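Local coordinates for arginase, mitochondrial (Medicago truncatula, PDB 6VSS), which hydrolyses L-arginine to urea and L-ornithine, and agmatine to urea and putrescine, with two manganese ions in each subunit of a homohexamer, at residues Tyr198-Pro203 with Val310-Pro315; Gly158-Ser163 with Ser267-Ser272. All coordinates share one frame; numbering follows the deposited sequence.

Overall arrangement
Both contacts gather at the C-terminal ends of the parallel sheet strands, where the arginase active site lies, and their centres are only about 4 Å apart. Contact 2 (158-163 with 267-272) builds part of the two-manganese cluster, with H160 and D269 as ligands of one ion and D269 and D271 of the other. Contact 1 (198-203 with 310-315) lies beside it, the side chain of E312 ending about 5 Å from a manganese ion. The two are joined directly: E312 OE1 lies 2.8 Å from H160 N, and E312 N lies 2.9 Å from G158 O. Strands 305-311 and 264-269, neighbours in the sheet, lead into E312 and into D269 and D271 at the same site.

Contact 1. Residues Tyr198-Pro203 with Val310-Pro315; sequences YSHASP and VVEYNP
A single side-chain hydrogen bond makes this contact: H200 and E312 reach each other across backbones whose nearest CA atoms, those of the same two residues, are 9.3 Å apart. H200 ND1 donates to E312 OE1 at 2.9 Å, with an N-H...O angle of 153°. The carboxylate oxygen is approached on its syn side but from 30° out of the carboxylate plane, the two flat groups being clearly non-coplanar. With CG between the backbone N and carbonyl carbon (chi1 77°), the H200 ring turns its ND1 edge to the carboxylate that E312, bent at chi2, brings to it. This is the substrate side of the arginase fold, just beyond the end of strand 305-311; E312 is inferred to bind substrate, and H200 NE2 is hydrogen-bonded to S76, an L-ornithine-binding residue. Both nitrogens of the buried imidazole are therefore engaged, which should fix its rotation. E312 OE1 also accepts from the backbone N of H160, so two donors grip the one oxygen. Around H200 itself, S199 starts a type I beta turn through S202, closed by S202 N to S199 O. An ST turn, A201 N to S199 OG at 3.1 Å, lies within the same turn.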
ATOM      1  N   TYR B 198      23.646 -19.051  17.498  1.00 47.19           N
ATOM      2  CA  TYR B 198      22.259 -19.456  17.148  1.00 48.43           C
ATOM      3  C   TYR B 198      21.678 -18.561  16.039  1.00 45.29           C
ATOM      4  O   TYR B 198      20.443 -18.493  15.925  1.00 44.25           O
ATOM      5  CB  TYR B 198      21.362 -19.355  18.388  1.00 49.70           C
ATOM      6  CG  TYR B 198      21.754 -20.322  19.468  1.00 50.85           C
ATOM      7  CD1 TYR B 198      21.420 -21.657  19.343  1.00 50.46           C
ATOM      8  CD2 TYR B 198      22.504 -19.926  20.574  1.00 52.75           C
ATOM      9  CE1 TYR B 198      21.788 -22.582  20.305  1.00 49.82           C
ATOM     10  CE2 TYR B 198      22.874 -20.839  21.553  1.00 51.01           C
ATOM     11  CZ  TYR B 198      22.513 -22.172  21.413  1.00 51.62           C
ATOM     12  OH  TYR B 198      22.855 -23.125  22.330  1.00 51.73           O
ATOM     13  N   SER B 199      22.511 -17.843  15.292  1.00 43.32           N
ATOM     14  CA  SER B 199      22.060 -16.904  14.225  1.00 42.16           C
ATOM     15  C   SER B 199      21.201 -17.664  13.204  1.00 38.37           C
ATOM     16  O   SER B 199      21.487 -18.845  12.967  1.00 35.66           O
ATOM     17  CB  SER B 199      23.254 -16.256  13.552  1.00 43.51           C
ATOM     18  OG  SER B 199      22.913 -15.667  12.295  1.00 44.76           O
ATOM     19  N   HIS B 200      20.311 -16.967  12.499  1.00 37.37           N
ATOM     20  CA  HIS B 200      19.486 -17.556  11.413  1.00 35.98           C
ATOM     21  C   HIS B 200      20.321 -17.829  10.162  1.00 36.72           C
ATOM     22  O   HIS B 200      19.785 -18.450   9.229  1.00 39.31           O
ATOM     23  CB  HIS B 200      18.277 -16.683  11.137  1.00 34.71           C
ATOM     24  CG  HIS B 200      18.515 -15.445  10.358  1.00 34.12           C
ATOM     25  ND1 HIS B 200      17.491 -14.839   9.658  1.00 32.27           N
ATOM     26  CD2 HIS B 200      19.609 -14.678  10.167  1.00 34.96           C
ATOM     27  CE1 HIS B 200      17.929 -13.744   9.083  1.00 32.19           C
ATOM     28  NE2 HIS B 200      19.205 -13.606   9.392  1.00 34.01           N
ATOM     29  N   ALA B 201      21.614 -17.473  10.194  1.00 38.25           N
ATOM     30  CA  ALA B 201      22.603 -17.639   9.109  1.00 37.90           C
ATOM     31  C   ALA B 201      23.631 -18.755   9.413  1.00 36.94           C
ATOM     32  O   ALA B 201      24.568 -18.903   8.585  1.00 35.44           O
ATOM     33  CB  ALA B 201      23.295 -16.296   8.908  1.00 38.94           C
ATOM     34  N   SER B 202      23.523 -19.451  10.556  1.00 37.16           N
ATOM     35  CA  SER B 202      24.364 -20.622  10.962  1.00 36.29           C
ATOM     36  C   SER B 202      23.588 -21.891  11.317  1.00 34.66           C
ATOM     37  O   SER B 202      24.209 -22.870  11.737  1.00 34.32           O
ATOM     38  CB  SER B 202      25.216 -20.238  12.116  1.00 37.05           C
ATOM     39  OG  SER B 202      25.973 -19.120  11.714  1.00 38.48           O
ATOM     40  N   PRO B 203      22.248 -21.998  11.146  1.00 33.45           N
ATOM     41  CA  PRO B 203      21.589 -23.217  11.573  1.00 32.97           C
ATOM     42  C   PRO B 203      22.293 -24.418  10.966  1.00 33.26           C
ATOM     43  O   PRO B 203      22.474 -25.383  11.644  1.00 34.00           O
ATOM     44  CB  PRO B 203      20.144 -23.092  11.101  1.00 32.21           C
ATOM     45  CG  PRO B 203      20.105 -21.889  10.159  1.00 31.56           C
ATOM     46  CD  PRO B 203      21.288 -21.035  10.560  1.00 32.10           C
ATOM     47  N   VAL B 310       8.709 -24.622   7.669  1.00 23.69           N
ATOM     48  CA  VAL B 310       8.483 -23.457   6.790  1.00 22.49           C
ATOM     49  C   VAL B 310       8.798 -22.207   7.604  1.00 21.74           C
ATOM     50  O   VAL B 310       8.105 -22.005   8.580  1.00 21.13           O
ATOM     51  CB  VAL B 310       7.071 -23.451   6.213  1.00 22.32           C
ATOM     52  CG1 VAL B 310       6.896 -22.250   5.285  1.00 22.03           C
ATOM     53  CG2 VAL B 310       6.806 -24.752   5.475  1.00 22.65           C
ATOM     54  N   VAL B 311       9.875 -21.484   7.233  1.00 21.55           N
ATOM     55  CA  VAL B 311      10.503 -20.396   8.015  1.00 22.10           C
ATOM     56  C   VAL B 311      10.592 -19.109   7.210  1.00 22.23           C
ATOM     57  O   VAL B 311      10.471 -19.200   5.994  1.00 21.12           O
ATOM     58  CB  VAL B 311      11.877 -20.830   8.518  1.00 22.73           C
ATOM     59  CG1 VAL B 311      11.702 -22.073   9.389  1.00 23.19           C
ATOM     60  CG2 VAL B 311      12.874 -21.088   7.413  1.00 23.15           C
ATOM     61  N   GLU B 312      10.733 -18.005   7.958  1.00 21.91           N
ATOM     62  CA  GLU B 312      11.149 -16.688   7.487  1.00 22.30           C
ATOM     63  C   GLU B 312       9.959 -16.022   6.751  1.00 22.37           C
ATOM     64  O   GLU B 312      10.160 -14.905   6.245  1.00 22.21           O
ATOM     65  CB  GLU B 312      12.383 -16.804   6.573  1.00 22.78           C
ATOM     66  CG  GLU B 312      13.697 -17.142   7.276  1.00 23.31           C
ATOM     67  CD  GLU B 312      14.406 -16.075   8.087  1.00 24.17           C
ATOM     68  OE1 GLU B 312      15.201 -16.464   9.005  1.00 25.24           O
ATOM     69  OE2 GLU B 312      14.137 -14.884   7.873  1.00 24.98           O
ATOM     70  N   TYR B 313       8.713 -16.537   6.832  1.00 22.28           N
ATOM     71  CA  TYR B 313       7.545 -15.677   6.507  1.00 22.28           C
ATOM     72  C   TYR B 313       7.551 -14.523   7.540  1.00 22.64           C
ATOM     73  O   TYR B 313       7.603 -14.796   8.740  1.00 22.18           O
ATOM     74  CB  TYR B 313       6.187 -16.389   6.499  1.00 22.26           C
ATOM     75  CG  TYR B 313       5.028 -15.431   6.385  1.00 21.99           C
ATOM     76  CD1 TYR B 313       5.046 -14.389   5.471  1.00 22.18           C
ATOM     77  CD2 TYR B 313       3.896 -15.548   7.185  1.00 22.38           C
ATOM     78  CE1 TYR B 313       3.973 -13.510   5.351  1.00 22.22           C
ATOM     79  CE2 TYR B 313       2.843 -14.643   7.111  1.00 22.18           C
ATOM     80  CZ  TYR B 313       2.862 -13.641   6.167  1.00 22.68           C
ATOM     81  OH  TYR B 313       1.786 -12.779   6.034  1.00 23.22           O
ATOM     82  N   ASN B 314       7.498 -13.272   7.056  1.00 22.97           N
ATOM     83  CA  ASN B 314       7.476 -12.035   7.878  1.00 23.10           C
ATOM     84  C   ASN B 314       6.210 -11.274   7.514  1.00 22.97           C
ATOM     85  O   ASN B 314       6.174 -10.493   6.564  1.00 22.88           O
ATOM     86  CB  ASN B 314       8.768 -11.248   7.602  1.00 23.25           C
ATOM     87  CG  ASN B 314       8.914 -10.045   8.513  1.00 23.65           C
ATOM     88  OD1 ASN B 314       7.916  -9.583   9.065  1.00 23.60           O
ATOM     89  ND2 ASN B 314      10.146  -9.553   8.676  1.00 23.52           N
ATOM     90  N   PRO B 315       5.131 -11.409   8.298  1.00 23.36           N
ATOM     91  CA  PRO B 315       3.893 -10.706   8.004  1.00 24.06           C
ATOM     92  C   PRO B 315       3.984  -9.175   8.085  1.00 25.02           C
ATOM     93  O   PRO B 315       3.236  -8.516   7.443  1.00 25.15           O
ATOM     94  CB  PRO B 315       2.895 -11.220   9.059  1.00 23.99           C
ATOM     95  CG  PRO B 315       3.668 -12.038  10.037  1.00 23.64           C
ATOM     96  CD  PRO B 315       5.054 -12.258   9.490  1.00 23.33           C
TER

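Contact 2. Residues Gly158-Ser163 with Ser267-Ser272; sequences GDHSIS and SIDVDS. With MN (manganese (II) ion), chain J; MN (manganese (II) ion), chain I.
The two-manganese centre of arginase is built in part from H160, D269 and D271, the two aspartates forming a DxD pair at the end of strand 264-269. D269 OD2 bridges the metals, 2.2 Å from the manganese ion bound by H160 ND1 and 2.1 Å from the other, which D271 chelates through OD1 and OD2. One water also spans both ions. D184, H186 and D188 complete the protein ligands. The H160 ring stands 72° from the D269 carboxylate plane and is held through both nitrogens: on the far side of CE1 from the metal-bound ND1, NE2 donates to S267 OG at 2.8 Å, with the oxygen 13° out of the ring plane. With its OG anti to the backbone N (chi1 175°), S267 meets that edge and is hydrogen-bonded in turn to D309, which also binds S163 OG. D269 OD1, its non-bridging oxygen, accepts from D271 N at 2.8 Å in an Asx turn that ties the two metal ligands together. A second Asx turn, S161 N to D159 OD1, brackets H160 in its loop. That loop joins strand 151-157 to helix 163-174, and strand 305-311, lying between strands 151-157 and 264-269 in the sheet, packs V311 against both H160 and D269.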
ATOM      1  N   GLY B 158       8.732 -18.052  12.390  1.00 23.23           N
ATOM      2  CA  GLY B 158      10.028 -18.133  13.020  1.00 24.06           C
ATOM      3  C   GLY B 158      11.138 -17.942  12.014  1.00 24.09           C
ATOM      4  O   GLY B 158      10.966 -18.297  10.845  1.00 25.15           O
ATOM      5  N   ASP B 159      12.265 -17.421  12.463  1.00 25.73           N
ATOM      6  CA  ASP B 159      13.484 -17.284  11.620  1.00 25.53           C
ATOM      7  C   ASP B 159      14.212 -18.620  11.532  1.00 26.51           C
ATOM      8  O   ASP B 159      13.842 -19.617  12.224  1.00 27.84           O
ATOM      9  CB  ASP B 159      14.306 -16.122  12.127  1.00 26.75           C
ATOM     10  CG  ASP B 159      15.121 -16.451  13.359  1.00 27.35           C
ATOM     11  OD1 ASP B 159      15.504 -17.609  13.457  1.00 26.07           O
ATOM     12  OD2 ASP B 159      15.391 -15.484  14.168  1.00 29.10           O
ATOM     13  N   HIS B 160      15.202 -18.689  10.651  1.00 26.66           N
ATOM     14  CA  HIS B 160      15.721 -19.980  10.211  1.00 27.89           C
ATOM     15  C   HIS B 160      16.526 -20.637  11.332  1.00 27.29           C
ATOM     16  O   HIS B 160      16.766 -21.803  11.174  1.00 29.79           O
ATOM     17  CB  HIS B 160      16.446 -19.857   8.860  1.00 29.24           C
ATOM     18  CG  HIS B 160      16.240 -21.079   8.039  1.00 29.56           C
ATOM     19  ND1 HIS B 160      16.358 -21.108   6.665  1.00 31.58           N
ATOM     20  CD2 HIS B 160      15.993 -22.349   8.420  1.00 29.41           C
ATOM     21  CE1 HIS B 160      16.059 -22.335   6.248  1.00 30.04           C
ATOM     22  NE2 HIS B 160      15.870 -23.108   7.292  1.00 28.38           N
ATOM     23  N   SER B 161      16.879 -19.945  12.414  1.00 27.50           N
ATOM     24  CA  SER B 161      17.724 -20.469  13.532  1.00 28.03           C
ATOM     25  C   SER B 161      17.099 -21.736  14.126  1.00 28.06           C
ATOM     26  O   SER B 161      17.859 -22.621  14.704  1.00 30.16           O
ATOM     27  CB  SER B 161      17.919 -19.438  14.615  1.00 28.20           C
ATOM     28  OG  SER B 161      16.679 -19.023  15.156  1.00 27.86           O
ATOM     29  N   ILE B 162      15.787 -21.828  14.019  1.00 27.21           N
ATOM     30  CA  ILE B 162      15.000 -22.892  14.695  1.00 27.95           C
ATOM     31  C   ILE B 162      15.322 -24.258  14.061  1.00 27.50           C
ATOM     32  O   ILE B 162      15.228 -25.292  14.753  1.00 30.06           O
ATOM     33  CB  ILE B 162      13.497 -22.543  14.672  1.00 27.61           C
ATOM     34  CG1 ILE B 162      12.930 -22.596  13.257  1.00 27.18           C
ATOM     35  CG2 ILE B 162      13.212 -21.204  15.331  1.00 27.36           C
ATOM     36  CD1 ILE B 162      11.476 -22.559  13.251  1.00 27.04           C
ATOM     37  N   SER B 163      15.763 -24.320  12.820  1.00 27.72           N
ATOM     38  CA  SER B 163      15.945 -25.625  12.135  1.00 27.65           C
ATOM     39  C   SER B 163      17.024 -26.420  12.882  1.00 28.22           C
ATOM     40  O   SER B 163      16.908 -27.632  12.950  1.00 26.79           O
ATOM     41  CB  SER B 163      16.283 -25.463  10.692  1.00 29.21           C
ATOM     42  OG  SER B 163      15.218 -24.901   9.933  1.00 28.17           O
ATOM     43  N   SER B 267      13.326 -28.472   4.835  1.00 25.83           N
ATOM     44  CA  SER B 267      13.348 -27.109   5.410  1.00 25.00           C
ATOM     45  C   SER B 267      13.060 -26.113   4.281  1.00 24.33           C
ATOM     46  O   SER B 267      13.859 -26.036   3.311  1.00 24.14           O
ATOM     47  CB  SER B 267      14.659 -26.867   6.051  1.00 25.30           C
ATOM     48  OG  SER B 267      14.741 -25.522   6.518  1.00 26.56           O
ATOM     49  N   ILE B 268      11.955 -25.413   4.337  1.00 23.59           N
ATOM     50  CA  ILE B 268      11.614 -24.399   3.292  1.00 23.64           C
ATOM     51  C   ILE B 268      11.778 -22.984   3.873  1.00 23.63           C
ATOM     52  O   ILE B 268      10.922 -22.555   4.729  1.00 22.66           O
ATOM     53  CB  ILE B 268      10.215 -24.651   2.725  1.00 24.18           C
ATOM     54  CG1 ILE B 268       9.993 -26.159   2.491  1.00 24.71           C
ATOM     55  CG2 ILE B 268      10.030 -23.778   1.480  1.00 24.90           C
ATOM     56  CD1 ILE B 268       8.741 -26.550   1.766  1.00 24.76           C
ATOM     57  N   ASP B 269      12.816 -22.258   3.425  1.00 23.51           N
ATOM     58  CA  ASP B 269      12.905 -20.801   3.691  1.00 24.21           C
ATOM     59  C   ASP B 269      12.108 -20.060   2.594  1.00 24.13           C
ATOM     60  O   ASP B 269      12.359 -20.276   1.426  1.00 24.33           O
ATOM     61  CB  ASP B 269      14.363 -20.405   3.878  1.00 25.48           C
ATOM     62  CG  ASP B 269      14.589 -18.930   4.189  1.00 26.13           C
ATOM     63  OD1 ASP B 269      13.682 -18.136   3.825  1.00 25.46           O
ATOM     64  OD2 ASP B 269      15.709 -18.589   4.625  1.00 30.28           O
ATOM     65  N   VAL B 270      11.054 -19.333   2.984  1.00 23.66           N
ATOM     66  CA  VAL B 270      10.142 -18.593   2.055  1.00 23.60           C
ATOM     67  C   VAL B 270      10.985 -17.667   1.159  1.00 22.88           C
ATOM     68  O   VAL B 270      10.556 -17.445   0.020  1.00 22.36           O
ATOM     69  CB  VAL B 270       9.066 -17.802   2.821  1.00 24.46           C
ATOM     70  CG1 VAL B 270       8.151 -17.013   1.863  1.00 24.98           C
ATOM     71  CG2 VAL B 270       8.228 -18.728   3.687  1.00 24.43           C
ATOM     72  N   ASP B 271      12.142 -17.179   1.634  1.00 22.24           N
ATOM     73  CA  ASP B 271      13.006 -16.273   0.815  1.00 23.15           C
ATOM     74  C   ASP B 271      13.723 -17.051  -0.275  1.00 22.35           C
ATOM     75  O   ASP B 271      14.231 -16.327  -1.135  1.00 23.67           O
ATOM     76  CB  ASP B 271      13.988 -15.368   1.557  1.00 23.54           C
ATOM     77  CG  ASP B 271      15.183 -16.032   2.199  1.00 23.73           C
ATOM     78  OD1 ASP B 271      15.530 -17.150   1.886  1.00 26.33           O
ATOM     79  OD2 ASP B 271      15.698 -15.418   3.073  1.00 27.10           O
ATOM     80  N   SER B 272      13.594 -18.381  -0.370  1.00 21.64           N
ATOM     81  CA  SER B 272      13.951 -19.152  -1.585  1.00 21.76           C
ATOM     82  C   SER B 272      13.180 -18.619  -2.798  1.00 21.76           C
ATOM     83  O   SER B 272      13.741 -18.564  -3.897  1.00 20.72           O
ATOM     84  CB  SER B 272      13.747 -20.632  -1.442  1.00 22.71           C
ATOM     85  OG  SER B 272      12.390 -20.978  -1.214  1.00 22.87           O
TER
HETATM   86 MN    MN J 402      17.465 -19.492   5.688  1.00 34.73          MN
HETATM   87 MN    MN I 401      16.956 -17.168   3.665  1.00 29.23          MN
HETATM   88  O   HOH W   1      18.437 -17.759   5.131  1.00 29.70           O